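Local coordinates for protein platelet aggregation factor Sm-hPAF (Streptococcus mitis, PDB 4GWI) that binds fucosylated Lewis-type glycans through this F-type lectin domain of lectinolysin, a toxin that probably forms pores in cholesterol-containing host membranes, at residues E65-V70 with V115-K120; E10-G15 with V141-S146; S85-V90 with V125-K130. The protein carries 2 engineered substitutions. All blocks are in the same frame, centred on the assembly; numbering follows the deposited sequence.

In the fold
All three contacts build on the two facing sheets of the F-type lectin sandwich. Interaction 1 (65-70 with 115-120) joins two strands of the four-stranded sheet, and interaction 2 (10-15 with 141-146) lays an N-terminal loop along strand 138-145, another neighbour of strand 64-74; a salt bridge from Glu65 to Arg145 ties the two together. Interaction 3 (85-90 with 125-130) lies in the opposing five-stranded sheet. Val70, Val115 and Phe117 meet Val89 and Val125 in the core between the sheets, where Val143 also touches Val125. Away from the core the chemistry differs: an extended lysine beside a phenylalanine in interaction 1, water bridges and a salt bridge along the strand edge in interaction 2, a carboxylate cluster in interaction 3.

Interaction 1 (E65-V70 with V115-K120); sequences ENVGKV and VFFTAK
Val70 and Phe117 meet on the inner side of an antiparallel strand pair, CG2 of Val70 lying 3.8 Å from CE2 of the Phe117 ring. The valine holds CG2 beside its own backbone N (CG1 anti to that N, chi1 174°), which turns this methyl to the ring. Val67 adds a looser contact through CG1. On the other face, Lys69 runs fully extended alongside Phe116, its CD 3.8 Å from ring atom CE1; chi1 of -178° sends the chain out along the ring, and its ammonium goes on to Glu114. Backbone bonds pair Val70 with Val115 in both directions, and Val67 N reaches Lys120 O at 2.8 Å, almost straight at 174°. Between these pairs the register slips by two at a beta bulge as the second chain turns its corner at residues 118-119, Lys120 beginning the next strand; here Phe117 N approaches Gly68 O from above the carbonyl plane. Asn66 ND2 gives a weak bond to Ala119 O (3.1 Å) and also meets Asp121, while Asn66 OD1 is taken by Ser146 OG. The chemistry thus divides by face: Val70 and Phe117 supply apolar surface to the sandwich core, whereas Lys69 spends methylene groups on Phe116 and keeps its charge for Glu114.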
ATOM      1  N   GLU A  65      -1.082 -12.807  -9.900  1.00 20.62           N
ATOM      2  CA  GLU A  65       0.159 -12.481 -10.539  1.00 22.85           C
ATOM      3  C   GLU A  65       1.312 -12.980  -9.659  1.00 22.75           C
ATOM      4  O   GLU A  65       1.184 -13.048  -8.427  1.00 20.97           O
ATOM      5  CB  GLU A  65       0.264 -10.935 -10.593  1.00 22.42           C
ATOM      6  CG  GLU A  65      -0.827 -10.314 -11.432  1.00 24.44           C
ATOM      7  CD  GLU A  65      -0.520 -10.353 -12.904  1.00 32.30           C
ATOM      8  OE1 GLU A  65      -1.303  -9.698 -13.656  1.00 34.76           O
ATOM      9  OE2 GLU A  65       0.487 -10.994 -13.316  1.00 32.54           O
ATOM     10  N   ASN A  66       2.492 -13.151 -10.260  1.00 21.75           N
ATOM     11  CA  ASN A  66       3.643 -13.508  -9.484  1.00 20.65           C
ATOM     12  C   ASN A  66       4.384 -12.249  -9.034  1.00 24.43           C
ATOM     13  O   ASN A  66       5.035 -11.575  -9.856  1.00 24.61           O
ATOM     14  CB  ASN A  66       4.562 -14.420 -10.294  1.00 23.71           C
ATOM     15  CG  ASN A  66       5.545 -15.129  -9.419  1.00 30.14           C
ATOM     16  OD1 ASN A  66       6.532 -14.557  -9.044  1.00 31.63           O
ATOM     17  ND2 ASN A  66       5.187 -16.335  -8.891  1.00 29.05           N
ATOM     18  N   VAL A  67       4.163 -11.923  -7.760  1.00 21.78           N
ATOM     19  CA  VAL A  67       4.585 -10.586  -7.225  1.00 22.31           C
ATOM     20  C   VAL A  67       5.952 -10.702  -6.683  1.00 23.51           C
ATOM     21  O   VAL A  67       6.298 -11.612  -5.833  1.00 24.20           O
ATOM     22  CB  VAL A  67       3.597 -10.168  -6.126  1.00 22.63           C
ATOM     23  CG1 VAL A  67       4.099  -8.845  -5.444  1.00 21.43           C
ATOM     24  CG2 VAL A  67       2.176  -9.956  -6.730  1.00 22.55           C
ATOM     25  N   GLY A  68       6.817  -9.770  -7.095  1.00 21.68           N
ATOM     26  CA  GLY A  68       8.124  -9.705  -6.573  1.00 22.45           C
ATOM     27  C   GLY A  68       8.496  -8.468  -5.727  1.00 20.37           C
ATOM     28  O   GLY A  68       9.455  -8.524  -4.925  1.00 22.09           O
ATOM     29  N   LYS A  69       7.732  -7.377  -5.974  1.00 21.50           N
ATOM     30  CA  LYS A  69       8.073  -6.127  -5.235  1.00 20.63           C
ATOM     31  C   LYS A  69       6.822  -5.306  -5.043  1.00 17.74           C
ATOM     32  O   LYS A  69       5.992  -5.197  -5.976  1.00 20.66           O
ATOM     33  CB  LYS A  69       9.157  -5.283  -5.985  1.00 20.78           C
ATOM     34  CG  LYS A  69       9.587  -3.999  -5.230  1.00 23.62           C
ATOM     35  CD  LYS A  69      10.567  -3.282  -6.211  1.00 25.90           C
ATOM     36  CE  LYS A  69      11.168  -2.014  -5.723  1.00 37.36           C
ATOM     37  NZ  LYS A  69      12.070  -1.592  -6.867  1.00 37.27           N
ATOM     38  N   VAL A  70       6.706  -4.775  -3.850  1.00 18.02           N
ATOM     39  CA  VAL A  70       5.610  -3.782  -3.574  1.00 19.76           C
ATOM     40  C   VAL A  70       6.337  -2.549  -3.013  1.00 19.19           C
ATOM     41  O   VAL A  70       7.153  -2.640  -2.133  1.00 20.66           O
ATOM     42  CB  VAL A  70       4.646  -4.306  -2.495  1.00 18.61           C
ATOM     43  CG1 VAL A  70       3.590  -3.197  -2.098  1.00 19.58           C
ATOM     44  CG2 VAL A  70       3.900  -5.552  -3.074  1.00 19.52           C
ATOM     45  N   VAL A 115       9.352  -3.302  -0.646  1.00 20.14           N
ATOM     46  CA  VAL A 115       9.141  -4.627   0.042  1.00 19.33           C
ATOM     47  C   VAL A 115       9.313  -5.681  -1.029  1.00 18.80           C
ATOM     48  O   VAL A 115       8.697  -5.671  -2.102  1.00 20.30           O
ATOM     49  CB  VAL A 115       7.698  -4.648   0.559  1.00 18.88           C
ATOM     50  CG1 VAL A 115       7.522  -5.985   1.343  1.00 19.72           C
ATOM     51  CG2 VAL A 115       7.392  -3.467   1.469  1.00 21.68           C
ATOM     52  N   PHE A 116      10.196  -6.654  -0.778  1.00 19.55           N
ATOM     53  CA  PHE A 116      10.454  -7.704  -1.762  1.00 19.94           C
ATOM     54  C   PHE A 116       9.819  -9.041  -1.359  1.00 18.56           C
ATOM     55  O   PHE A 116       9.943  -9.371  -0.167  1.00 22.13           O
ATOM     56  CB  PHE A 116      11.983  -7.881  -1.914  1.00 21.43           C
ATOM     57  CG  PHE A 116      12.625  -6.657  -2.593  1.00 24.39           C
ATOM     58  CD1 PHE A 116      12.647  -6.641  -3.963  1.00 31.61           C
ATOM     59  CD2 PHE A 116      13.169  -5.644  -1.809  1.00 29.92           C
ATOM     60  CE1 PHE A 116      13.219  -5.535  -4.638  1.00 38.50           C
ATOM     61  CE2 PHE A 116      13.751  -4.511  -2.503  1.00 27.19           C
ATOM     62  CZ  PHE A 116      13.740  -4.516  -3.885  1.00 30.31           C
ATOM     63  N   PHE A 117       9.105  -9.657  -2.309  1.00 19.81           N
ATOM     64  CA  PHE A 117       8.496 -10.974  -2.034  1.00 19.30           C
ATOM     65  C   PHE A 117       9.121 -12.030  -2.870  1.00 19.99           C
ATOM     66  O   PHE A 117       9.602 -11.760  -3.959  1.00 23.27           O
ATOM     67  CB  PHE A 117       7.027 -10.879  -2.339  1.00 20.38           C
ATOM     68  CG  PHE A 117       6.245 -10.120  -1.267  1.00 20.31           C
ATOM     69  CD1 PHE A 117       5.885 -10.662  -0.078  1.00 19.65           C
ATOM     70  CD2 PHE A 117       5.906  -8.750  -1.482  1.00 21.59           C
ATOM     71  CE1 PHE A 117       5.152  -9.996   0.921  1.00 22.46           C
ATOM     72  CE2 PHE A 117       5.166  -8.094  -0.504  1.00 21.96           C
ATOM     73  CZ  PHE A 117       4.811  -8.651   0.709  1.00 22.11           C
ATOM     74  N   THR A 118       9.147 -13.280  -2.305  1.00 20.52           N
ATOM     75  CA  THR A 118       9.891 -14.361  -3.019  1.00 20.70           C
ATOM     76  C   THR A 118       8.966 -15.086  -3.965  1.00 21.32           C
ATOM     77  O   THR A 118       8.324 -16.109  -3.610  1.00 23.42           O
ATOM     78  CB  THR A 118      10.476 -15.323  -2.012  1.00 19.21           C
ATOM     79  OG1 THR A 118      11.233 -14.589  -1.010  1.00 22.77           O
ATOM     80  CG2 THR A 118      11.438 -16.272  -2.707  1.00 22.11           C
ATOM     81  N   ALA A 119       8.695 -14.424  -5.086  1.00 21.14           N
ATOM     82  CA  ALA A 119       7.902 -14.949  -6.243  1.00 22.50           C
ATOM     83  C   ALA A 119       6.561 -15.490  -5.805  1.00 22.60           C
ATOM     84  O   ALA A 119       6.265 -16.707  -5.958  1.00 24.87           O
ATOM     85  CB  ALA A 119       8.718 -16.029  -6.970  1.00 25.69           C
ATOM     86  N   LYS A 120       5.735 -14.624  -5.198  1.00 21.15           N
ATOM     87  CA  LYS A 120       4.517 -15.064  -4.616  1.00 19.92           C
ATOM     88  C   LYS A 120       3.324 -14.885  -5.512  1.00 24.18           C
ATOM     89  O   LYS A 120       3.067 -13.749  -5.997  1.00 22.57           O
ATOM     90  CB  LYS A 120       4.261 -14.266  -3.310  1.00 20.47           C
ATOM     91  CG  LYS A 120       5.275 -14.496  -2.167  1.00 21.00           C
ATOM     92  CD  LYS A 120       5.114 -15.969  -1.634  1.00 23.21           C
ATOM     93  CE  LYS A 120       6.334 -16.206  -0.718  1.00 25.09           C
ATOM     94  NZ  LYS A 120       6.266 -17.684  -0.342  1.00 25.98           N
TER

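Interaction 2 (E10-G15 with V141-S146)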
ATOM      1  N   GLU A  10       6.985  -2.792 -15.086  1.00 27.42           N
ATOM      2  CA  GLU A  10       5.636  -2.343 -15.278  1.00 25.06           C
ATOM      3  C   GLU A  10       4.973  -2.312 -13.819  1.00 25.28           C
ATOM      4  O   GLU A  10       4.902  -3.378 -13.145  1.00 24.65           O
ATOM      5  CB  GLU A  10       4.801  -3.290 -16.124  1.00 29.32           C
ATOM      6  CG  GLU A  10       3.440  -2.738 -16.394  1.00 36.29           C
ATOM      7  CD  GLU A  10       2.410  -3.705 -17.068  1.00 45.82           C
ATOM      8  OE1 GLU A  10       2.693  -4.893 -17.442  1.00 54.74           O
ATOM      9  OE2 GLU A  10       1.239  -3.284 -17.217  1.00 50.00           O
ATOM     10  N   ASN A  11       4.415  -1.139 -13.451  1.00 23.11           N
ATOM     11  CA  ASN A  11       3.589  -1.100 -12.226  1.00 20.25           C
ATOM     12  C   ASN A  11       2.229  -1.624 -12.531  1.00 19.47           C
ATOM     13  O   ASN A  11       1.320  -0.958 -13.087  1.00 21.38           O
ATOM     14  CB  ASN A  11       3.568   0.366 -11.708  1.00 19.39           C
ATOM     15  CG  ASN A  11       2.488   0.529 -10.630  1.00 20.72           C
ATOM     16  OD1 ASN A  11       2.103  -0.443  -9.949  1.00 19.52           O
ATOM     17  ND2 ASN A  11       1.990   1.728 -10.451  1.00 21.02           N
ATOM     18  N   ILE A  12       1.962  -2.897 -12.096  1.00 19.59           N
ATOM     19  CA  ILE A  12       0.668  -3.535 -12.413  1.00 20.27           C
ATOM     20  C   ILE A  12      -0.476  -3.121 -11.465  1.00 19.40           C
ATOM     21  O   ILE A  12      -1.633  -3.485 -11.681  1.00 22.36           O
ATOM     22  CB  ILE A  12       0.740  -5.089 -12.422  1.00 21.10           C
ATOM     23  CG1 ILE A  12       1.292  -5.651 -11.117  1.00 22.49           C
ATOM     24  CG2 ILE A  12       1.755  -5.504 -13.508  1.00 25.19           C
ATOM     25  CD1 ILE A  12       1.002  -7.176 -10.930  1.00 24.48           C
ATOM     26  N   ALA A  13      -0.169  -2.282 -10.446  1.00 18.23           N
ATOM     27  CA  ALA A  13      -1.279  -1.800  -9.601  1.00 17.83           C
ATOM     28  C   ALA A  13      -1.979  -0.547 -10.173  1.00 18.22           C
ATOM     29  O   ALA A  13      -3.060  -0.233  -9.803  1.00 18.16           O
ATOM     30  CB  ALA A  13      -0.714  -1.418  -8.206  1.00 18.07           C
ATOM     31  N   ARG A  14      -1.305   0.168 -11.104  1.00 20.24           N
ATOM     32  CA  ARG A  14      -1.907   1.384 -11.635  1.00 20.56           C
ATOM     33  C   ARG A  14      -3.224   1.192 -12.214  1.00 18.79           C
ATOM     34  O   ARG A  14      -3.466   0.300 -13.082  1.00 21.85           O
ATOM     35  CB  ARG A  14      -0.902   1.865 -12.712  1.00 25.07           C
ATOM     36  CG  ARG A  14      -1.530   2.887 -13.599  1.00 33.37           C
ATOM     37  CD  ARG A  14      -1.286   4.095 -12.777  1.00 32.38           C
ATOM     38  NE  ARG A  14      -1.650   5.255 -13.633  1.00 47.03           N
ATOM     39  CZ  ARG A  14      -2.888   5.748 -13.736  1.00 47.69           C
ATOM     40  NH1 ARG A  14      -3.099   6.760 -14.592  1.00 42.22           N
ATOM     41  NH2 ARG A  14      -3.930   5.250 -12.996  1.00 43.03           N
ATOM     42  N   GLY A  15      -4.177   1.979 -11.742  1.00 18.37           N
ATOM     43  CA  GLY A  15      -5.511   1.980 -12.273  1.00 19.21           C
ATOM     44  C   GLY A  15      -6.387   0.805 -11.927  1.00 21.37           C
ATOM     45  O   GLY A  15      -7.526   0.690 -12.419  1.00 24.04           O
ATOM     46  N   VAL A 141       0.878   3.108  -4.025  1.00 16.03           N
ATOM     47  CA  VAL A 141       1.447   1.742  -3.845  1.00 15.38           C
ATOM     48  C   VAL A 141       1.645   1.208  -5.266  1.00 14.96           C
ATOM     49  O   VAL A 141       0.716   1.228  -6.117  1.00 18.76           O
ATOM     50  CB  VAL A 141       0.367   0.879  -3.135  1.00 15.72           C
ATOM     51  CG1 VAL A 141       0.889  -0.576  -3.078  1.00 19.88           C
ATOM     52  CG2 VAL A 141       0.152   1.366  -1.697  1.00 17.34           C
ATOM     53  N   GLU A 142       2.876   0.804  -5.514  1.00 15.90           N
ATOM     54  CA  GLU A 142       3.215   0.251  -6.869  1.00 17.10           C
ATOM     55  C   GLU A 142       3.575  -1.218  -6.687  1.00 16.77           C
ATOM     56  O   GLU A 142       4.124  -1.604  -5.623  1.00 18.50           O
ATOM     57  CB  GLU A 142       4.463   0.980  -7.435  1.00 18.67           C
ATOM     58  CG  GLU A 142       4.091   2.460  -7.717  1.00 20.30           C
ATOM     59  CD  GLU A 142       5.328   3.231  -8.177  1.00 25.58           C
ATOM     60  OE1 GLU A 142       6.502   2.808  -7.993  1.00 24.77           O
ATOM     61  OE2 GLU A 142       5.067   4.364  -8.725  1.00 25.35           O
ATOM     62  N   VAL A 143       3.197  -2.022  -7.671  1.00 16.80           N
ATOM     63  CA  VAL A 143       3.435  -3.513  -7.496  1.00 17.45           C
ATOM     64  C   VAL A 143       4.086  -4.020  -8.793  1.00 18.31           C
ATOM     65  O   VAL A 143       3.658  -3.617  -9.892  1.00 18.95           O
ATOM     66  CB  VAL A 143       2.085  -4.207  -7.348  1.00 18.18           C
ATOM     67  CG1 VAL A 143       2.288  -5.760  -7.275  1.00 19.48           C
ATOM     68  CG2 VAL A 143       1.359  -3.702  -6.064  1.00 17.41           C
ATOM     69  N   PHE A 144       5.110  -4.876  -8.649  1.00 18.49           N
ATOM     70  CA  PHE A 144       5.875  -5.326  -9.834  1.00 20.31           C
ATOM     71  C   PHE A 144       5.970  -6.845  -9.846  1.00 20.57           C
ATOM     72  O   PHE A 144       6.159  -7.415  -8.753  1.00 21.01           O
ATOM     73  CB  PHE A 144       7.261  -4.757  -9.772  1.00 21.00           C
ATOM     74  CG  PHE A 144       7.246  -3.218  -9.711  1.00 22.25           C
ATOM     75  CD1 PHE A 144       7.141  -2.438 -10.902  1.00 22.90           C
ATOM     76  CD2 PHE A 144       7.260  -2.586  -8.455  1.00 22.73           C
ATOM     77  CE1 PHE A 144       7.086  -1.015 -10.776  1.00 22.49           C
ATOM     78  CE2 PHE A 144       7.237  -1.155  -8.335  1.00 22.11           C
ATOM     79  CZ  PHE A 144       7.086  -0.421  -9.510  1.00 21.20           C
ATOM     80  N   ARG A 145       5.822  -7.426 -11.046  1.00 20.65           N
ATOM     81  CA  ARG A 145       6.006  -8.892 -11.119  1.00 23.19           C
ATOM     82  C   ARG A 145       7.454  -9.310 -10.982  1.00 25.52           C
ATOM     83  O   ARG A 145       8.370  -8.612 -11.338  1.00 24.36           O
ATOM     84  CB  ARG A 145       5.521  -9.382 -12.444  1.00 24.28           C
ATOM     85  CG  ARG A 145       4.099  -9.121 -12.764  1.00 28.64           C
ATOM     86  CD  ARG A 145       3.786  -9.666 -14.200  1.00 33.13           C
ATOM     87  NE  ARG A 145       2.417  -9.430 -14.583  1.00 32.16           N
ATOM     88  CZ  ARG A 145       1.989  -8.511 -15.456  1.00 32.82           C
ATOM     89  NH1 ARG A 145       0.655  -8.366 -15.687  1.00 31.85           N
ATOM     90  NH2 ARG A 145       2.860  -7.663 -16.066  1.00 34.29           N
ATOM     91  N   SER A 146       7.673 -10.506 -10.457  1.00 23.37           N
ATOM     92  CA  SER A 146       9.003 -11.172 -10.534  1.00 28.41           C
ATOM     93  C   SER A 146       9.403 -11.332 -11.984  1.00 28.26           C
ATOM     94  O   SER A 146       8.592 -11.540 -12.829  1.00 31.77           O
ATOM     95  CB  SER A 146       8.843 -12.635 -10.023  1.00 33.33           C
ATOM     96  OG  SER A 146       8.417 -12.594  -8.726  1.00 35.87           O
TER
HETATM   97  O   HOH W   1       5.697  -5.836 -13.350  1.00 27.45           O
HETATM   98  O   HOH W   2       0.138   2.570  -8.506  1.00 20.14           O
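Glu10 reaches Arg145 with an extended side chain lying alongside it, OE1 3.1 Å from NH2 in a salt bridge. The carboxylate oxygen sits near the guanidinium plane, but the arginine nitrogen comes from above the carboxylate, the two planes being 62° apart. Glu10 O takes a hydrogen from a water that accepts in turn from Arg145 N, and lies 3.3 Å from CD1 of the Phe144 ring. Asn11 follows with CG anti to its backbone N (chi1 168°), which carries the amide across Glu142 and places OD1 between two N-H groups. Val143 N and Ala13 N each donate to Asn11 OD1 at 3.0 Å, from opposite faces of the amide, a two-sided hold that should fix its rotation; the second bond closes an Asx turn. Asn11 ND2 is bridged by a second water to Val141 O. Ile12 binds Val143 O through its backbone N at 2.9 Å. Its CG2 rests over one face of the Arg145 guanidinium, 3.5 Å from NH2, while CG1 packs against Val143 CG1. Ala13 then sets CB 3.8 Å from Val143 CG2. Arg145 has further salt bridges to Glu65 and Glu8, which should help hold the guanidinium in place over Ile12. The loop of residues 10-15, with its type I turn from Asn11 to Arg14, thus borders strand 138-145 on the side away from strand 64-74; Ile12 also touches Glu65 of strand 64-74 and Leu61 of strand 56-61, one strand of each sheet.

Interaction 3 (S85-V90 with V125-K130); sequences SNFDVV and VKVELK
Asp88 OD1 is gripped by a water at 3.1 Å and by Arg101 of strand 98-104. The same water gives its other hydrogen to Glu128 OE1 at 2.7 Å, and Arg101 also binds that oxygen. Water and arginine thus join two carboxylates whose OD1 and OE1 stand 4.3 Å apart, and probably offset their like charges; His103 holds Asp88 OD2. The other carboxylate oxygen of Glu128, OE2, receives Lys126 NZ at 2.8 Å on its anti side, a salt bridge within the strand. Val90 lies obliquely against the glutamate, with CG2 3.9 Å from Glu128 CD. Near the strand end, Lys130 bends at chi3 and chi4 and passes its CD 3.6 Å from Asp88 OD2, while CE comes close to Asn86 OD1. On the opposite face, Phe87, with CG between the backbone N and the carbonyl carbon (chi1 62°), turns its ring so that CD2 touches Val127 CG1. Leu129 CD2 packs 3.6 Å from Phe87 CB. Five backbone hydrogen bonds knit the segments, with Asp88-Glu128 and Val90-Lys126 as doubly bonded pairs. Such alternation belongs to a beta sandwich: charged groups and Val90 on one face, Phe87, Val89 and Val127 inward against the second sheet, Leu129 beside them on the loop at Thr134 and Leu136. It joins the middle strand, 124-129, of the five-stranded sheet of the F-type lectin fold to its neighbour 87-92.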
ATOM      1  N   SER A  85       3.447   3.438  10.403  1.00 23.55           N
ATOM      2  CA  SER A  85       4.389   2.734  11.309  1.00 24.47           C
ATOM      3  C   SER A  85       3.608   1.589  11.898  1.00 23.34           C
ATOM      4  O   SER A  85       2.373   1.595  11.982  1.00 25.85           O
ATOM      5  CB  SER A  85       4.971   3.737  12.357  1.00 29.60           C
ATOM      6  OG  SER A  85       3.902   4.091  13.159  1.00 35.54           O
ATOM      7  N   ASN A  86       4.353   0.545  12.327  1.00 22.60           N
ATOM      8  CA  ASN A  86       3.801  -0.663  12.890  1.00 22.91           C
ATOM      9  C   ASN A  86       2.678  -1.230  12.029  1.00 22.84           C
ATOM     10  O   ASN A  86       1.507  -1.227  12.389  1.00 23.55           O
ATOM     11  CB  ASN A  86       3.302  -0.370  14.309  1.00 25.93           C
ATOM     12  CG  ASN A  86       2.939  -1.648  15.082  1.00 29.95           C
ATOM     13  OD1 ASN A  86       3.210  -2.755  14.698  1.00 30.58           O
ATOM     14  ND2 ASN A  86       2.213  -1.461  16.182  1.00 33.66           N
ATOM     15  N   PHE A  87       3.102  -1.708  10.876  1.00 21.97           N
ATOM     16  CA  PHE A  87       2.138  -2.164   9.898  1.00 20.80           C
ATOM     17  C   PHE A  87       2.630  -3.400   9.186  1.00 21.94           C
ATOM     18  O   PHE A  87       3.835  -3.701   9.156  1.00 21.76           O
ATOM     19  CB  PHE A  87       1.828  -1.060   8.825  1.00 21.01           C
ATOM     20  CG  PHE A  87       3.014  -0.644   7.996  1.00 19.98           C
ATOM     21  CD1 PHE A  87       3.915   0.313   8.433  1.00 21.47           C
ATOM     22  CD2 PHE A  87       3.262  -1.273   6.757  1.00 21.47           C
ATOM     23  CE1 PHE A  87       5.031   0.691   7.698  1.00 21.78           C
ATOM     24  CE2 PHE A  87       4.347  -0.899   6.040  1.00 20.64           C
ATOM     25  CZ  PHE A  87       5.202   0.090   6.420  1.00 22.01           C
ATOM     26  N   ASP A  88       1.691  -4.102   8.568  1.00 20.87           N
ATOM     27  CA  ASP A  88       2.043  -5.271   7.735  1.00 21.02           C
ATOM     28  C   ASP A  88       1.727  -4.973   6.275  1.00 19.29           C
ATOM     29  O   ASP A  88       0.798  -4.189   5.942  1.00 20.51           O
ATOM     30  CB  ASP A  88       1.184  -6.507   8.072  1.00 21.55           C
ATOM     31  CG  ASP A  88       1.492  -7.147   9.468  1.00 25.92           C
ATOM     32  OD1 ASP A  88       0.568  -7.836   9.994  1.00 29.88           O
ATOM     33  OD2 ASP A  88       2.540  -6.912  10.006  1.00 29.11           O
ATOM     34  N   VAL A  89       2.492  -5.564   5.391  1.00 18.31           N
ATOM     35  CA  VAL A  89       2.145  -5.653   3.912  1.00 17.45           C
ATOM     36  C   VAL A  89       1.809  -7.107   3.678  1.00 19.60           C
ATOM     37  O   VAL A  89       2.630  -8.020   3.999  1.00 20.27           O
ATOM     38  CB  VAL A  89       3.314  -5.180   3.056  1.00 19.08           C
ATOM     39  CG1 VAL A  89       2.971  -5.238   1.544  1.00 19.46           C
ATOM     40  CG2 VAL A  89       3.689  -3.722   3.436  1.00 19.66           C
ATOM     41  N   VAL A  90       0.657  -7.349   3.097  1.00 19.33           N
ATOM     42  CA  VAL A  90       0.083  -8.697   3.013  1.00 19.06           C
ATOM     43  C   VAL A  90      -0.251  -8.967   1.572  1.00 20.48           C
ATOM     44  O   VAL A  90      -0.759  -8.106   0.799  1.00 21.44           O
ATOM     45  CB  VAL A  90      -1.237  -8.770   3.810  1.00 19.60           C
ATOM     46  CG1 VAL A  90      -1.671 -10.226   3.958  1.00 22.29           C
ATOM     47  CG2 VAL A  90      -1.033  -8.190   5.214  1.00 22.45           C
ATOM     48  N   VAL A 125      -3.094  -7.026  -2.769  1.00 17.03           N
ATOM     49  CA  VAL A 125      -1.992  -6.494  -1.980  1.00 16.48           C
ATOM     50  C   VAL A 125      -2.633  -5.612  -0.914  1.00 17.14           C
ATOM     51  O   VAL A 125      -3.467  -4.705  -1.313  1.00 18.00           O
ATOM     52  CB  VAL A 125      -1.018  -5.678  -2.854  1.00 17.08           C
ATOM     53  CG1 VAL A 125       0.078  -5.062  -1.936  1.00 21.01           C
ATOM     54  CG2 VAL A 125      -0.423  -6.573  -3.940  1.00 19.12           C
ATOM     55  N   LYS A 126      -2.323  -5.825   0.349  1.00 17.26           N
ATOM     56  CA  LYS A 126      -3.013  -5.058   1.397  1.00 17.86           C
ATOM     57  C   LYS A 126      -1.949  -4.436   2.304  1.00 21.16           C
ATOM     58  O   LYS A 126      -0.913  -5.051   2.562  1.00 21.98           O
ATOM     59  CB  LYS A 126      -3.913  -6.067   2.126  1.00 21.35           C
ATOM     60  CG  LYS A 126      -4.788  -5.500   3.138  1.00 27.03           C
ATOM     61  CD  LYS A 126      -5.803  -6.663   3.499  1.00 27.18           C
ATOM     62  CE  LYS A 126      -6.730  -5.950   4.460  1.00 33.79           C
ATOM     63  NZ  LYS A 126      -7.240  -7.039   5.318  1.00 36.79           N
ATOM     64  N   VAL A 127      -2.236  -3.223   2.809  1.00 17.12           N
ATOM     65  CA  VAL A 127      -1.384  -2.570   3.826  1.00 17.33           C
ATOM     66  C   VAL A 127      -2.320  -2.508   5.027  1.00 18.69           C
ATOM     67  O   VAL A 127      -3.407  -1.963   4.948  1.00 18.79           O
ATOM     68  CB  VAL A 127      -0.902  -1.158   3.390  1.00 18.51           C
ATOM     69  CG1 VAL A 127      -0.114  -0.478   4.543  1.00 19.39           C
ATOM     70  CG2 VAL A 127      -0.108  -1.288   2.081  1.00 20.71           C
ATOM     71  N   GLU A 128      -1.821  -2.994   6.173  1.00 20.38           N
ATOM     72  CA  GLU A 128      -2.702  -3.057   7.415  1.00 19.63           C
ATOM     73  C   GLU A 128      -1.927  -2.392   8.541  1.00 19.56           C
ATOM     74  O   GLU A 128      -0.855  -2.868   8.932  1.00 20.97           O
ATOM     75  CB  GLU A 128      -2.891  -4.522   7.845  1.00 23.24           C
ATOM     76  CG  GLU A 128      -3.717  -5.299   6.881  1.00 26.43           C
ATOM     77  CD  GLU A 128      -3.974  -6.776   7.305  1.00 35.19           C
ATOM     78  OE1 GLU A 128      -3.296  -7.264   8.227  1.00 30.96           O
ATOM     79  OE2 GLU A 128      -4.842  -7.414   6.648  1.00 36.22           O
ATOM     80  N   LEU A 129      -2.511  -1.326   9.104  1.00 18.11           N
ATOM     81  CA  LEU A 129      -1.918  -0.750  10.330  1.00 20.50           C
ATOM     82  C   LEU A 129      -2.275  -1.630  11.521  1.00 22.54           C
ATOM     83  O   LEU A 129      -3.326  -2.208  11.521  1.00 23.89           O
ATOM     84  CB  LEU A 129      -2.392   0.667  10.612  1.00 21.20           C
ATOM     85  CG  LEU A 129      -1.992   1.729   9.599  1.00 21.16           C
ATOM     86  CD1 LEU A 129      -2.440   3.123  10.079  1.00 20.72           C
ATOM     87  CD2 LEU A 129      -0.509   1.681   9.235  1.00 22.07           C
ATOM     88  N   LYS A 130      -1.327  -1.688  12.490  1.00 22.94           N
ATOM     89  CA  LYS A 130      -1.602  -2.520  13.688  1.00 25.01           C
ATOM     90  C   LYS A 130      -1.837  -1.637  14.906  1.00 32.46           C
ATOM     91  O   LYS A 130      -1.960  -2.151  16.035  1.00 33.14           O
ATOM     92  CB  LYS A 130      -0.451  -3.487  13.928  1.00 25.46           C
ATOM     93  CG  LYS A 130      -0.553  -4.561  12.802  1.00 27.56           C
ATOM     94  CD  LYS A 130       0.752  -5.335  12.697  1.00 38.86           C
ATOM     95  CE  LYS A 130       1.265  -5.826  14.039  1.00 59.55           C
ATOM     96  NZ  LYS A 130       0.602  -7.100  14.457  1.00 63.89           N
TER
HETATM   97  O   HOH W   3      -2.282  -6.734  10.645  1.00 38.90           O